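Local coordinates for protein neuraminidase (Influenza A virus, PDB 4K3Y) that forms a neuraminidase-like beta-propeller ectodomain on a bat influenza A virus of subtype N11 and probably lacks the sialidase activity of classical influenza neuraminidases, at residues C[42-47]-C[53-58]; C[190-195]-C[230-235]; C[278-283]-C[287-292]. One frame throughout, in Å; residues are numbered along the deposited sequence.

Overall arrangement
All three contacts sit in one beta-propeller of six four-stranded antiparallel sheets, each in a different blade. Along the chain they follow one another in series. Interaction 1 joins the first two strands of its blade, 40-48 and 53-61. Interaction 2 brings the loop entering a later blade against that blade's last, outer-edge strand, 230-233. Interaction 3 pairs the middle strands 273-279 and 286-294 of the following sheet. Their centres are 22 to 25 Å apart, with nearest atoms about 11 to 12 Å apart, so none touches another. Interactions 1 and 2 lie on opposite sides of the chain's centre. Interactions 1 and 3 hold strands together within a blade, while interaction 2 holds the loop that leads from one blade to the next.

Interaction 1 (C[42-47]-C[53-58]); sequences RQNFVS and CRRFFV
Phe45 and Phe56 meet on one face of an antiparallel pair. The Phe56 CB lies over the Phe45 ring, offset toward its rim and 3.7 Å from the ring centroid, a CH-pi contact. The two rings are nearly parallel, planes 15° apart, but are slid so far past each other that they barely overlap. The Phe45 CG, between its backbone N and carbonyl carbon (chi1 70°), brings the ring against the CB of Phe56, whose own CG lies anti to the carbonyl carbon, beside the backbone N.

On the other side of the pair from Phe45 and Phe56, Asn44 takes Arg55 NH1 on its OD1 at 2.8 Å. The donor stands above the amide's carbonyl plane, and the amide and guanidinium planes are 65° apart. The same amide runs alongside Phe57, pointing the same way. Asn44 ND2 bonds to Glu339 and Thr41, which fixes the rotation of the group.

The backbones run Arg42 to Val58, Phe45 to Phe56 and Ser47 to Arg54 as hydrogen-bonded pairs, the Val58 N reaching Arg42 O at 2.8 Å. A beta bulge shifts the register by one between Arg42 and Phe45.

Strand 53-61 is in turn bonded to strand 78-83 beyond it. Phe45 and Phe56 touch Ser104 of strand 101-106 in the next sheet, whereas Val46 and Arg55 pack on Leu353 of strand 349-359.

Interaction 2 (C[190-195]-C[230-235]); sequences TGFNFE and YTFKEP
Phe232 reaches from the strand 230-233 to the two phenylalanines of the loop 190-195, using a face for one and an edge for the other. The CE2-CZ edge of Phe192 is turned to the face of Phe232, with CZ over the ring centre, 3.6 Å above its plane, in an edge-to-face stack with planes at 70° and centroids 5.0 Å apart. The Phe232 CE1 in turn is directed at the centre of the Phe194 ring, 3.7 Å above it; here the planes are almost perpendicular, at 85°. Phe232 is thus the middle member of two T-shaped pairs, receiving one ring and presenting its own edge to the next. Both loop side chains leave the backbone toward the strand; Phe194 has CG anti to its N (chi1 -162°), while Phe192 has CG between N and carbonyl carbon.

Those three rings are the whole of the close contact. No hydrogen bond crosses it, only 146 Å² is buried, and the backbones stay well apart, with Phe194 CA and Phe232 CA 10.1 Å from each other. Phe194 is the buried member, lying also on Leu222, Pro220 and His171. Phe192 and Phe232 are partly exposed, and the chain leading into Phe192 comes from the exposed Thr190. Phe192 also touches Asn212, a calcium-site residue, and its side chain is about 10 Å from the metal.

Leu222 and Leu187 lie against Phe232 as well, the latter from the last strand of the preceding sheet. The result is an aromatic cluster that ties the crossing between successive blades of the neuraminidase beta-propeller to the last, outer-edge strand of the blade it enters.

Interaction 3 (C[278-283]-C[287-292]); sequences RIINPG and GFEIYK
Arg278 and Glu289 run side by side off the same face of a beta hairpin, and their chains are shaped alike. Each has CG between the backbone N and the carbonyl carbon, the crowded position (chi1 84° and 64°), and each then extends, which carries both charged ends the same way. The Arg278 NE donates to Glu289 OE2 at 2.8 Å in a salt bridge. The oxygen lies in the guanidinium plane, but it is met from above the carboxylate plane, the two planes being 56° apart. Arg278 NH2 adds a weak bond to the same oxygen, 3.3 Å from OE2.

Both groups have further partners: Arg278 NH1 bridges to Asp248, the guanidinium makes a cation-pi contact with Phe239, and Glu289 OE1 takes Asn307.

Ile280 lies across the glutamate stem, its CG1 3.8 Å from Glu289 CB. Its CD1 reaches over the backbone at Phe288, above the side-chain-less Gly287. On the other face, the Phe288 ring lies over the neighbouring strand's Arg278 carbonyl, with Arg278 O 3.3 Å from the ring plane and offset toward the rim.

Paired Arg278 and Glu289 backbones, plus an Ile280 N bond to Gly287 O of 3.0 Å, close the beta hairpin that joins the two middle strands of a four-stranded antiparallel blade, the repeating unit of the neuraminidase beta-propeller.

Interaction 1 (C[42-47]-C[53-58])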
loop_
_atom_site.group_PDB
_atom_site.type_symbol
_atom_site.label_atom_id
_atom_site.label_comp_id
_atom_site.label_asym_id
_atom_site.label_seq_id
_atom_site.Cartn_x
_atom_site.Cartn_y
_atom_site.Cartn_z
ATOM N N ARG C 42 7.935 -12.037 17.677
ATOM C CA ARG C 42 8.210 -13.328 18.293
ATOM C C ARG C 42 7.238 -14.392 17.753
ATOM O O ARG C 42 6.206 -14.059 17.162
ATOM C CB ARG C 42 8.167 -13.238 19.829
ATOM C CG ARG C 42 6.792 -12.999 20.449
ATOM C CD ARG C 42 6.855 -13.189 21.970
ATOM N NE ARG C 42 5.599 -13.687 22.531
ATOM C CZ ARG C 42 5.247 -14.971 22.561
ATOM N NH1 ARG C 42 6.050 -15.899 22.059
ATOM N NH2 ARG C 42 4.086 -15.326 23.091
ATOM N N GLN C 43 7.577 -15.664 17.957
ATOM C CA GLN C 43 6.807 -16.775 17.406
ATOM C C GLN C 43 6.626 -16.602 15.885
ATOM O O GLN C 43 5.528 -16.761 15.345
ATOM C CB GLN C 43 5.453 -16.939 18.129
ATOM C CG GLN C 43 4.919 -18.391 18.198
ATOM C CD GLN C 43 3.606 -18.608 17.416
ATOM O OE1 GLN C 43 2.583 -18.977 17.991
ATOM N NE2 GLN C 43 3.649 -18.400 16.102
ATOM N N ASN C 44 7.713 -16.287 15.188
ATOM C CA ASN C 44 7.648 -16.202 13.740
ATOM C C ASN C 44 7.444 -17.570 13.095
ATOM O O ASN C 44 7.844 -18.602 13.634
ATOM C CB ASN C 44 8.897 -15.520 13.181
ATOM C CG ASN C 44 9.087 -14.126 13.731
ATOM O OD1 ASN C 44 8.661 -13.150 13.124
ATOM N ND2 ASN C 44 9.719 -14.027 14.893
ATOM N N PHE C 45 6.781 -17.561 11.949
ATOM C CA PHE C 45 6.703 -18.726 11.085
ATOM C C PHE C 45 6.201 -18.259 9.719
ATOM O O PHE C 45 5.697 -17.139 9.563
ATOM C CB PHE C 45 5.789 -19.822 11.670
ATOM C CG PHE C 45 4.335 -19.462 11.661
ATOM C CD1 PHE C 45 3.776 -18.738 12.709
ATOM C CD2 PHE C 45 3.518 -19.833 10.588
ATOM C CE1 PHE C 45 2.414 -18.395 12.696
ATOM C CE2 PHE C 45 2.167 -19.492 10.566
ATOM C CZ PHE C 45 1.611 -18.778 11.627
ATOM N N VAL C 46 6.336 -19.127 8.730
ATOM C CA VAL C 46 5.974 -18.760 7.386
ATOM C C VAL C 46 4.838 -19.639 6.898
ATOM O O VAL C 46 4.840 -20.867 7.107
ATOM C CB VAL C 46 7.173 -18.889 6.457
ATOM C CG1 VAL C 46 6.781 -18.586 5.010
ATOM C CG2 VAL C 46 8.269 -17.951 6.928
ATOM N N SER C 47 3.852 -18.999 6.273
ATOM C CA SER C 47 2.837 -19.738 5.540
ATOM C C SER C 47 2.583 -19.094 4.182
ATOM O O SER C 47 2.610 -17.857 4.027
ATOM C CB SER C 47 1.552 -19.858 6.334
ATOM O OG SER C 47 0.775 -20.912 5.806
ATOM N N CYS C 53 4.177 -15.717 -0.075
ATOM C CA CYS C 53 4.518 -16.267 1.229
ATOM C C CYS C 53 4.361 -15.163 2.267
ATOM O O CYS C 53 4.806 -14.032 2.042
ATOM C CB CYS C 53 5.949 -16.809 1.222
ATOM S SG CYS C 53 6.078 -18.375 0.360
ATOM N N ARG C 54 3.707 -15.463 3.389
ATOM C CA ARG C 54 3.617 -14.464 4.461
ATOM C C ARG C 54 4.343 -14.895 5.724
ATOM O O ARG C 54 4.404 -16.084 6.067
ATOM C CB ARG C 54 2.165 -14.068 4.793
ATOM C CG ARG C 54 1.442 -13.354 3.658
ATOM C CD ARG C 54 0.075 -12.809 4.073
ATOM N NE ARG C 54 0.145 -11.608 4.922
ATOM C CZ ARG C 54 0.557 -10.400 4.518
ATOM N NH1 ARG C 54 0.973 -10.213 3.268
ATOM N NH2 ARG C 54 0.570 -9.369 5.367
ATOM N N ARG C 55 4.900 -13.893 6.392
ATOM C CA ARG C 55 5.592 -14.042 7.664
ATOM C C ARG C 55 4.606 -13.687 8.774
ATOM O O ARG C 55 4.315 -12.503 9.013
ATOM C CB ARG C 55 6.768 -13.057 7.740
ATOM C CG ARG C 55 7.882 -13.505 8.645
ATOM C CD ARG C 55 8.227 -12.502 9.718
ATOM N NE ARG C 55 9.410 -11.711 9.370
ATOM C CZ ARG C 55 10.231 -11.123 10.242
ATOM N NH1 ARG C 55 10.038 -11.241 11.546
ATOM N NH2 ARG C 55 11.268 -10.422 9.802
ATOM N N PHE C 56 4.085 -14.703 9.445
ATOM C CA PHE C 56 3.231 -14.474 10.592
ATOM C C PHE C 56 4.040 -14.377 11.874
ATOM O O PHE C 56 5.096 -15.008 12.008
ATOM C CB PHE C 56 2.209 -15.584 10.681
ATOM C CG PHE C 56 1.196 -15.517 9.603
ATOM C CD1 PHE C 56 1.485 -15.987 8.329
ATOM C CD2 PHE C 56 -0.038 -14.935 9.848
ATOM C CE1 PHE C 56 0.553 -15.897 7.330
ATOM C CE2 PHE C 56 -0.970 -14.841 8.852
ATOM C CZ PHE C 56 -0.681 -15.323 7.590
ATOM N N PHE C 57 3.538 -13.581 12.810
ATOM C CA PHE C 57 4.201 -13.416 14.097
ATOM C C PHE C 57 3.304 -12.752 15.142
ATOM O O PHE C 57 2.206 -12.247 14.836
ATOM C CB PHE C 57 5.487 -12.600 13.947
ATOM C CG PHE C 57 5.265 -11.213 13.432
ATOM C CD1 PHE C 57 4.988 -10.164 14.308
ATOM C CD2 PHE C 57 5.341 -10.945 12.072
ATOM C CE1 PHE C 57 4.792 -8.873 13.834
ATOM C CE2 PHE C 57 5.138 -9.650 11.589
ATOM C CZ PHE C 57 4.866 -8.616 12.472
ATOM N N VAL C 58 3.790 -12.770 16.382
ATOM C CA VAL C 58 3.148 -12.066 17.483
ATOM C C VAL C 58 4.049 -10.897 17.871
ATOM O O VAL C 58 5.269 -11.032 17.875
ATOM C CB VAL C 58 2.894 -13.014 18.671
ATOM C CG1 VAL C 58 2.301 -12.251 19.856
ATOM C CG2 VAL C 58 1.962 -14.165 18.233
#

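Interaction 2 (C[190-195]-C[230-235])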
loop_
_atom_site.group_PDB
_atom_site.type_symbol
_atom_site.label_atom_id
_atom_site.label_comp_id
_atom_site.label_asym_id
_atom_site.label_seq_id
_atom_site.Cartn_x
_atom_site.Cartn_y
_atom_site.Cartn_z
ATOM N N THR C 190 0.076 -41.679 24.166
ATOM C CA THR C 190 0.398 -42.308 25.442
ATOM C C THR C 190 1.883 -42.610 25.497
ATOM O O THR C 190 2.409 -43.344 24.649
ATOM C CB THR C 190 -0.384 -43.623 25.667
ATOM O OG1 THR C 190 -1.141 -43.938 24.492
ATOM C CG2 THR C 190 -1.332 -43.489 26.856
ATOM N N GLY C 191 2.563 -42.025 26.481
ATOM C CA GLY C 191 3.974 -42.290 26.686
ATOM C C GLY C 191 4.924 -41.279 26.079
ATOM O O GLY C 191 6.128 -41.360 26.317
ATOM N N PHE C 192 4.403 -40.339 25.285
ATOM C CA PHE C 192 5.223 -39.233 24.775
ATOM C C PHE C 192 4.489 -37.897 24.711
ATOM O O PHE C 192 3.284 -37.812 24.967
ATOM C CB PHE C 192 5.824 -39.558 23.402
ATOM C CG PHE C 192 4.805 -39.728 22.310
ATOM C CD1 PHE C 192 4.100 -40.915 22.187
ATOM C CD2 PHE C 192 4.561 -38.711 21.398
ATOM C CE1 PHE C 192 3.164 -41.084 21.183
ATOM C CE2 PHE C 192 3.622 -38.873 20.383
ATOM C CZ PHE C 192 2.924 -40.063 20.278
ATOM N N ASN C 193 5.245 -36.859 24.360
ATOM C CA ASN C 193 4.722 -35.501 24.212
ATOM C C ASN C 193 4.928 -35.003 22.765
ATOM O O ASN C 193 5.950 -35.311 22.141
ATOM C CB ASN C 193 5.395 -34.580 25.236
ATOM C CG ASN C 193 5.032 -33.118 25.045
ATOM O OD1 ASN C 193 3.848 -32.759 24.960
ATOM N ND2 ASN C 193 6.056 -32.258 24.966
ATOM N N PHE C 194 3.966 -34.242 22.235
ATOM C CA PHE C 194 3.972 -33.865 20.819
ATOM C C PHE C 194 3.607 -32.390 20.576
ATOM O O PHE C 194 2.512 -32.085 20.072
ATOM C CB PHE C 194 3.006 -34.775 20.048
ATOM C CG PHE C 194 3.238 -34.792 18.561
ATOM C CD1 PHE C 194 4.374 -35.401 18.036
ATOM C CD2 PHE C 194 2.318 -34.216 17.680
ATOM C CE1 PHE C 194 4.604 -35.433 16.653
ATOM C CE2 PHE C 194 2.539 -34.249 16.304
ATOM C CZ PHE C 194 3.689 -34.859 15.790
ATOM N N GLU C 195 4.515 -31.479 20.919
ATOM C CA GLU C 195 4.227 -30.035 20.801
ATOM C C GLU C 195 4.748 -29.411 19.511
ATOM O O GLU C 195 5.710 -29.905 18.926
ATOM C CB GLU C 195 4.803 -29.258 21.995
ATOM C CG GLU C 195 4.312 -29.733 23.359
ATOM C CD GLU C 195 2.929 -29.214 23.722
ATOM O OE1 GLU C 195 2.512 -28.144 23.217
ATOM O OE2 GLU C 195 2.261 -29.883 24.534
ATOM N N TYR C 230 -3.834 -42.204 10.853
ATOM C CA TYR C 230 -2.508 -41.758 11.245
ATOM C C TYR C 230 -1.651 -42.883 11.795
ATOM O O TYR C 230 -2.146 -43.903 12.285
ATOM C CB TYR C 230 -2.593 -40.634 12.296
ATOM C CG TYR C 230 -3.097 -41.093 13.655
ATOM C CD1 TYR C 230 -4.458 -41.096 13.942
ATOM C CD2 TYR C 230 -2.215 -41.523 14.648
ATOM C CE1 TYR C 230 -4.930 -41.513 15.176
ATOM C CE2 TYR C 230 -2.683 -41.945 15.887
ATOM C CZ TYR C 230 -4.042 -41.937 16.147
ATOM O OH TYR C 230 -4.524 -42.348 17.371
ATOM N N THR C 231 -0.351 -42.667 11.703
ATOM C CA THR C 231 0.588 -43.434 12.472
ATOM C C THR C 231 1.678 -42.481 12.987
ATOM O O THR C 231 2.145 -41.594 12.258
ATOM C CB THR C 231 1.140 -44.639 11.667
ATOM O OG1 THR C 231 2.449 -44.983 12.142
ATOM C CG2 THR C 231 1.203 -44.322 10.182
ATOM N N PHE C 232 2.022 -42.630 14.266
ATOM C CA PHE C 232 3.141 -41.911 14.854
ATOM C C PHE C 232 4.402 -42.749 14.646
ATOM O O PHE C 232 4.382 -43.964 14.850
ATOM C CB PHE C 232 2.929 -41.703 16.358
ATOM C CG PHE C 232 2.045 -40.529 16.711
ATOM C CD1 PHE C 232 2.551 -39.233 16.723
ATOM C CD2 PHE C 232 0.715 -40.723 17.073
ATOM C CE1 PHE C 232 1.742 -38.147 17.066
ATOM C CE2 PHE C 232 -0.097 -39.640 17.419
ATOM C CZ PHE C 232 0.424 -38.353 17.414
ATOM N N LYS C 233 5.500 -42.116 14.244
ATOM C CA LYS C 233 6.753 -42.852 14.113
ATOM C C LYS C 233 7.851 -42.288 15.008
ATOM O O LYS C 233 7.745 -41.178 15.519
ATOM C CB LYS C 233 7.206 -42.899 12.656
ATOM C CG LYS C 233 6.087 -43.245 11.694
ATOM C CD LYS C 233 6.620 -43.904 10.437
ATOM C CE LYS C 233 5.490 -44.290 9.500
ATOM N NZ LYS C 233 6.024 -44.865 8.233
ATOM N N GLU C 234 8.899 -43.072 15.217
ATOM C CA GLU C 234 10.047 -42.598 15.975
ATOM C C GLU C 234 11.317 -42.843 15.183
ATOM O O GLU C 234 11.614 -43.978 14.818
ATOM C CB GLU C 234 10.148 -43.296 17.323
ATOM C CG GLU C 234 11.422 -42.955 18.071
ATOM C CD GLU C 234 11.309 -41.656 18.864
ATOM O OE1 GLU C 234 10.189 -41.105 18.957
ATOM O OE2 GLU C 234 12.337 -41.193 19.405
ATOM N N PRO C 235 12.073 -41.774 14.915
ATOM C CA PRO C 235 13.301 -41.875 14.123
ATOM C C PRO C 235 14.309 -42.827 14.757
ATOM O O PRO C 235 14.531 -42.816 15.976
ATOM C CB PRO C 235 13.836 -40.434 14.101
ATOM C CG PRO C 235 13.183 -39.754 15.259
ATOM C CD PRO C 235 11.840 -40.408 15.410
#

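Interaction 3 (C[278-283]-C[287-292])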
loop_
_atom_site.group_PDB
_atom_site.type_symbol
_atom_site.label_atom_id
_atom_site.label_comp_id
_atom_site.label_asym_id
_atom_site.label_seq_id
_atom_site.Cartn_x
_atom_site.Cartn_y
_atom_site.Cartn_z
ATOM N N ARG C 278 19.134 -29.313 13.012
ATOM C CA ARG C 278 19.250 -29.018 14.430
ATOM C C ARG C 278 20.225 -27.899 14.727
ATOM O O ARG C 278 20.972 -27.438 13.854
ATOM C CB ARG C 278 19.666 -30.263 15.207
ATOM C CG ARG C 278 21.156 -30.481 15.203
ATOM C CD ARG C 278 21.481 -31.915 15.526
ATOM N NE ARG C 278 22.921 -32.088 15.613
ATOM C CZ ARG C 278 23.515 -33.169 16.093
ATOM N NH1 ARG C 278 22.788 -34.187 16.526
ATOM N NH2 ARG C 278 24.839 -33.225 16.123
ATOM N N ILE C 279 20.177 -27.470 15.982
ATOM C CA ILE C 279 21.079 -26.483 16.538
ATOM C C ILE C 279 22.412 -27.162 16.870
ATOM O O ILE C 279 22.434 -28.242 17.465
ATOM C CB ILE C 279 20.444 -25.893 17.793
ATOM C CG1 ILE C 279 19.105 -25.259 17.401
ATOM C CG2 ILE C 279 21.390 -24.915 18.478
ATOM C CD1 ILE C 279 18.479 -24.336 18.444
ATOM N N ILE C 280 23.521 -26.539 16.478
ATOM C CA ILE C 280 24.810 -27.215 16.524
ATOM C C ILE C 280 25.345 -27.382 17.952
ATOM O O ILE C 280 25.691 -28.490 18.360
ATOM C CB ILE C 280 25.836 -26.529 15.608
ATOM C CG1 ILE C 280 25.273 -26.447 14.183
ATOM C CG2 ILE C 280 27.190 -27.282 15.636
ATOM C CD1 ILE C 280 26.159 -25.696 13.220
ATOM N N ASN C 281 25.410 -26.293 18.710
ATOM C CA ASN C 281 25.796 -26.382 20.109
ATOM C C ASN C 281 24.555 -26.273 20.972
ATOM O O ASN C 281 24.005 -25.194 21.108
ATOM C CB ASN C 281 26.794 -25.275 20.486
ATOM C CG ASN C 281 27.971 -25.176 19.518
ATOM O OD1 ASN C 281 27.855 -25.487 18.328
ATOM N ND2 ASN C 281 29.111 -24.724 20.028
ATOM N N PRO C 282 24.106 -27.386 21.574
ATOM C CA PRO C 282 22.866 -27.228 22.347
ATOM C C PRO C 282 23.042 -26.346 23.608
ATOM O O PRO C 282 22.040 -25.923 24.213
ATOM C CB PRO C 282 22.502 -28.673 22.738
ATOM C CG PRO C 282 23.461 -29.562 21.976
ATOM C CD PRO C 282 24.679 -28.734 21.721
ATOM N N GLY C 283 24.295 -26.063 23.986
ATOM C CA GLY C 283 24.584 -25.275 25.179
ATOM C C GLY C 283 24.321 -23.793 24.981
ATOM O O GLY C 283 23.318 -23.259 25.449
ATOM N N GLY C 287 24.577 -21.756 15.926
ATOM C CA GLY C 287 24.736 -22.484 14.676
ATOM C C GLY C 287 23.580 -23.417 14.349
ATOM O O GLY C 287 22.828 -23.863 15.229
ATOM N N PHE C 288 23.440 -23.722 13.067
ATOM C CA PHE C 288 22.403 -24.632 12.625
ATOM C C PHE C 288 22.983 -25.530 11.556
ATOM O O PHE C 288 23.716 -25.071 10.670
ATOM C CB PHE C 288 21.208 -23.857 12.075
ATOM C CG PHE C 288 20.009 -24.712 11.787
ATOM C CD1 PHE C 288 19.077 -24.965 12.776
ATOM C CD2 PHE C 288 19.805 -25.251 10.524
ATOM C CE1 PHE C 288 17.958 -25.753 12.525
ATOM C CE2 PHE C 288 18.699 -26.037 10.269
ATOM C CZ PHE C 288 17.768 -26.286 11.274
ATOM N N GLU C 289 22.668 -26.815 11.646
ATOM C CA GLU C 289 23.169 -27.776 10.674
ATOM C C GLU C 289 21.989 -28.583 10.171
ATOM O O GLU C 289 20.960 -28.675 10.842
ATOM C CB GLU C 289 24.270 -28.677 11.275
ATOM C CG GLU C 289 23.815 -29.594 12.441
ATOM C CD GLU C 289 24.982 -30.168 13.246
ATOM O OE1 GLU C 289 26.070 -30.399 12.660
ATOM O OE2 GLU C 289 24.812 -30.396 14.466
ATOM N N ILE C 290 22.121 -29.126 8.971
ATOM C CA ILE C 290 21.103 -30.018 8.437
ATOM C C ILE C 290 21.822 -31.179 7.750
ATOM O O ILE C 290 22.740 -30.986 6.941
ATOM C CB ILE C 290 20.051 -29.273 7.527
ATOM C CG1 ILE C 290 18.852 -30.177 7.225
ATOM C CG2 ILE C 290 20.691 -28.690 6.241
ATOM C CD1 ILE C 290 17.663 -29.449 6.589
ATOM N N TYR C 291 21.422 -32.387 8.123
ATOM C CA TYR C 291 22.139 -33.598 7.751
ATOM C C TYR C 291 21.287 -34.418 6.796
ATOM O O TYR C 291 20.120 -34.701 7.092
ATOM C CB TYR C 291 22.406 -34.401 9.022
ATOM C CG TYR C 291 23.483 -35.445 8.931
ATOM C CD1 TYR C 291 24.215 -35.635 7.770
ATOM C CD2 TYR C 291 23.770 -36.245 10.023
ATOM C CE1 TYR C 291 25.203 -36.605 7.706
ATOM C CE2 TYR C 291 24.743 -37.206 9.971
ATOM C CZ TYR C 291 25.458 -37.388 8.817
ATOM O OH TYR C 291 26.424 -38.364 8.800
ATOM N N LYS C 292 21.861 -34.787 5.650
ATOM C CA LYS C 292 21.142 -35.590 4.661
ATOM C C LYS C 292 21.363 -37.071 4.947
ATOM O O LYS C 292 22.483 -37.501 5.276
ATOM C CB LYS C 292 21.611 -35.269 3.240
ATOM C CG LYS C 292 20.727 -35.866 2.142
ATOM C CD LYS C 292 21.534 -36.339 0.924
ATOM C CE LYS C 292 21.941 -35.193 0.008
ATOM N NZ LYS C 292 21.963 -35.611 -1.420
#